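Local coordinates for hydrolase, HD family (Bacillus thuringiensis serovar konkukian, PDB 3DJB), which probably acts as a metal-dependent hydrolase of the HD superfamily, an all-helical protein that binds a magnesium ion, at residues Leu170-Tyr174 against Ile204-Met208. The protein carries 3 engineered substitutions. Residues are numbered along the deposited sequence; the frame is centred on the assembly and turned at random.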
ATOM      1  N   LEU A 170       1.417   3.616  -8.407  1.00 60.48           N
ATOM      2  CA  LEU A 170       1.795   2.320  -8.952  1.00 60.66           C
ATOM      3  C   LEU A 170       2.948   2.419  -9.925  1.00 62.78           C
ATOM      4  O   LEU A 170       3.776   1.511 -10.008  1.00 63.65           O
ATOM      5  CB  LEU A 170       0.623   1.650  -9.660  1.00 57.33           C
ATOM      6  CG  LEU A 170       0.916   0.204 -10.045  1.00 52.71           C
ATOM      7  CD1 LEU A 170       0.374  -0.694  -8.981  1.00 52.07           C
ATOM      8  CD2 LEU A 170       0.274  -0.122 -11.365  1.00 51.94           C
ATOM      9  N   ASN A 171       3.009   3.515 -10.668  1.00 65.04           N
ATOM     10  CA  ASN A 171       4.082   3.682 -11.639  1.00 68.04           C
ATOM     11  C   ASN A 171       5.450   3.750 -10.967  1.00 68.57           C
ATOM     12  O   ASN A 171       6.422   3.177 -11.465  1.00 68.23           O
ATOM     13  CB  ASN A 171       3.827   4.929 -12.494  1.00 70.11           C
ATOM     14  CG  ASN A 171       2.727   4.710 -13.532  1.00 71.61           C
ATOM     15  OD1 ASN A 171       2.102   5.661 -14.001  1.00 70.95           O
ATOM     16  ND2 ASN A 171       2.501   3.449 -13.906  1.00 72.29           N
ATOM     17  N   HIS A 172       5.521   4.435  -9.830  1.00 70.13           N
ATOM     18  CA  HIS A 172       6.776   4.567  -9.090  1.00 71.32           C
ATOM     19  C   HIS A 172       7.500   3.217  -8.994  1.00 70.80           C
ATOM     20  O   HIS A 172       8.730   3.166  -8.939  1.00 71.74           O
ATOM     21  CB  HIS A 172       6.499   5.129  -7.682  1.00 72.60           C
ATOM     22  CG  HIS A 172       7.726   5.314  -6.833  1.00 73.91           C
ATOM     23  ND1 HIS A 172       8.553   4.269  -6.471  1.00 73.44           N
ATOM     24  CD2 HIS A 172       8.246   6.419  -6.244  1.00 74.10           C
ATOM     25  CE1 HIS A 172       9.523   4.721  -5.697  1.00 72.45           C
ATOM     26  NE2 HIS A 172       9.359   6.022  -5.543  1.00 73.85           N
ATOM     27  N   PHE A 173       6.750   2.121  -8.991  1.00 69.09           N
ATOM     28  CA  PHE A 173       7.387   0.822  -8.891  1.00 68.29           C
ATOM     29  C   PHE A 173       8.349   0.595 -10.045  1.00 68.86           C
ATOM     30  O   PHE A 173       9.559   0.452  -9.836  1.00 67.05           O
ATOM     31  CB  PHE A 173       6.330  -0.278  -8.820  1.00 67.59           C
ATOM     32  CG  PHE A 173       5.530  -0.253  -7.545  1.00 67.20           C
ATOM     33  CD1 PHE A 173       4.170   0.012  -7.569  1.00 65.74           C
ATOM     34  CD2 PHE A 173       6.156  -0.425  -6.310  1.00 66.73           C
ATOM     35  CE1 PHE A 173       3.453   0.100  -6.392  1.00 63.73           C
ATOM     36  CE2 PHE A 173       5.439  -0.336  -5.128  1.00 64.33           C
ATOM     37  CZ  PHE A 173       4.090  -0.068  -5.171  1.00 64.47           C
ATOM     38  N   TYR A 174       7.818   0.572 -11.265  1.00 70.58           N
ATOM     39  CA  TYR A 174       8.648   0.377 -12.451  1.00 71.24           C
ATOM     40  C   TYR A 174       9.659   1.506 -12.543  1.00 73.12           C
ATOM     41  O   TYR A 174      10.820   1.285 -12.895  1.00 72.70           O
ATOM     42  CB  TYR A 174       7.792   0.389 -13.710  1.00 69.11           C
ATOM     43  CG  TYR A 174       6.749  -0.685 -13.729  1.00 69.86           C
ATOM     44  CD1 TYR A 174       7.104  -2.029 -13.597  1.00 68.60           C
ATOM     45  CD2 TYR A 174       5.398  -0.365 -13.871  1.00 71.00           C
ATOM     46  CE1 TYR A 174       6.135  -3.023 -13.604  1.00 68.97           C
ATOM     47  CE2 TYR A 174       4.422  -1.351 -13.881  1.00 70.09           C
ATOM     48  CZ  TYR A 174       4.797  -2.674 -13.746  1.00 70.16           C
ATOM     49  OH  TYR A 174       3.822  -3.637 -13.750  1.00 72.51           O
ATOM     50  N   ILE A 204       1.788  -6.476  -8.054  1.00 68.20           N
ATOM     51  CA  ILE A 204       1.296  -5.675  -9.174  1.00 67.52           C
ATOM     52  C   ILE A 204       0.557  -6.586 -10.160  1.00 67.97           C
ATOM     53  O   ILE A 204      -0.171  -6.116 -11.040  1.00 68.79           O
ATOM     54  CB  ILE A 204       2.462  -4.917  -9.887  1.00 66.99           C
ATOM     55  CG1 ILE A 204       3.161  -3.980  -8.892  1.00 66.55           C
ATOM     56  CG2 ILE A 204       1.931  -4.068 -11.031  1.00 64.54           C
ATOM     57  CD1 ILE A 204       4.215  -3.076  -9.519  1.00 65.48           C
ATOM     58  N   GLU A 205       0.727  -7.894  -9.989  1.00 67.10           N
ATOM     59  CA  GLU A 205       0.060  -8.860 -10.845  1.00 66.69           C
ATOM     60  C   GLU A 205      -1.317  -9.140 -10.277  1.00 65.58           C
ATOM     61  O   GLU A 205      -2.270  -9.356 -11.020  1.00 68.90           O
ATOM     62  CB  GLU A 205       0.852 -10.155 -10.902  1.00 67.68           C
ATOM     63  CG  GLU A 205       0.520 -11.025 -12.094  1.00 71.24           C
ATOM     64  CD  GLU A 205       1.672 -11.939 -12.459  1.00 74.41           C
ATOM     65  OE1 GLU A 205       2.043 -12.775 -11.590  1.00 76.62           O
ATOM     66  OE2 GLU A 205       2.203 -11.817 -13.600  1.00 71.65           O
ATOM     67  N   GLN A 206      -1.419  -9.147  -8.955  1.00 62.02           N
ATOM     68  CA  GLN A 206      -2.700  -9.389  -8.323  1.00 58.05           C
ATOM     69  C   GLN A 206      -3.440  -8.079  -8.305  1.00 57.05           C
ATOM     70  O   GLN A 206      -4.657  -8.051  -8.338  1.00 56.80           O
ATOM     71  CB  GLN A 206      -2.523  -9.865  -6.894  1.00 57.90           C
ATOM     72  CG  GLN A 206      -3.805  -9.828  -6.084  1.00 56.31           C
ATOM     73  CD  GLN A 206      -4.728 -10.973  -6.418  1.00 55.57           C
ATOM     74  OE1 GLN A 206      -5.940 -10.904  -6.182  1.00 52.00           O
ATOM     75  NE2 GLN A 206      -4.158 -12.048  -6.957  1.00 55.98           N
ATOM     76  N   PHE A 207      -2.701  -6.984  -8.242  1.00 56.92           N
ATOM     77  CA  PHE A 207      -3.336  -5.681  -8.214  1.00 57.13           C
ATOM     78  C   PHE A 207      -4.039  -5.405  -9.513  1.00 59.67           C
ATOM     79  O   PHE A 207      -5.158  -4.918  -9.516  1.00 60.53           O
ATOM     80  CB  PHE A 207      -2.298  -4.590  -7.953  1.00 53.08           C
ATOM     81  CG  PHE A 207      -2.838  -3.181  -8.036  1.00 48.74           C
ATOM     82  CD1 PHE A 207      -3.074  -2.571  -9.261  1.00 47.05           C
ATOM     83  CD2 PHE A 207      -3.045  -2.439  -6.877  1.00 46.14           C
ATOM     84  CE1 PHE A 207      -3.500  -1.242  -9.323  1.00 45.78           C
ATOM     85  CE2 PHE A 207      -3.470  -1.114  -6.937  1.00 43.07           C
ATOM     86  CZ  PHE A 207      -3.694  -0.517  -8.157  1.00 44.02           C
HETATM   87  N   MSE A 208      -3.383  -5.725 -10.622  1.00 63.77           N
HETATM   88  CA  MSE A 208      -3.946  -5.463 -11.945  1.00 67.60           C
HETATM   89  C   MSE A 208      -5.206  -6.245 -12.274  1.00 67.17           C
HETATM   90  O   MSE A 208      -6.192  -5.677 -12.749  1.00 66.24           O
HETATM   91  CB  MSE A 208      -2.889  -5.731 -13.010  1.00 72.75           C
HETATM   92  CG  MSE A 208      -2.770  -4.601 -14.017  1.00 77.43           C
HETATM   93 SE   MSE A 208      -2.694  -2.867 -13.139  1.00 85.66          SE
HETATM   94  CE  MSE A 208      -1.023  -3.107 -12.186  1.00 81.71           C
TER
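L170 lays its CD1 methyl over one face of the F207 ring, a CH-pi contact in which CD1 stands 3.9 Å from the ring centroid, almost straight above it. With chi1 at -171°, CG swings away from the backbone N and the fork of the leucine reaches the facing helix, where the two methyls divide the work: while CD1 sits over the ring, CD2 approaches CE of selenomethionine M208. The bend of that chain at chi2 sets SE at the edge of the F207 ring, in its plane, and the bend at chi3 turns CE toward L170. In this all-helical HD-superfamily protein, residues 170-174 on the short helix 171-176 meet the long helix 187-211 well away from the magnesium site, and the contact turns on two branched aliphatic side chains, L170 and I204, each meeting aromatic residues of the other segment. I204 inserts between F173 and Y174. Its two branches part, CD1 reaching CB of F173 at 3.6 Å and meeting that ring obliquely, CG2 coming up to the hydroxyl oxygen OH of Y174 at 3.3 Å. No hydrogen bond crosses between the segments, which rely on apolar packing. Outside the two segments, F173 also touches T135 of helix 129-142, and F207 packs on I130 of the second subunit.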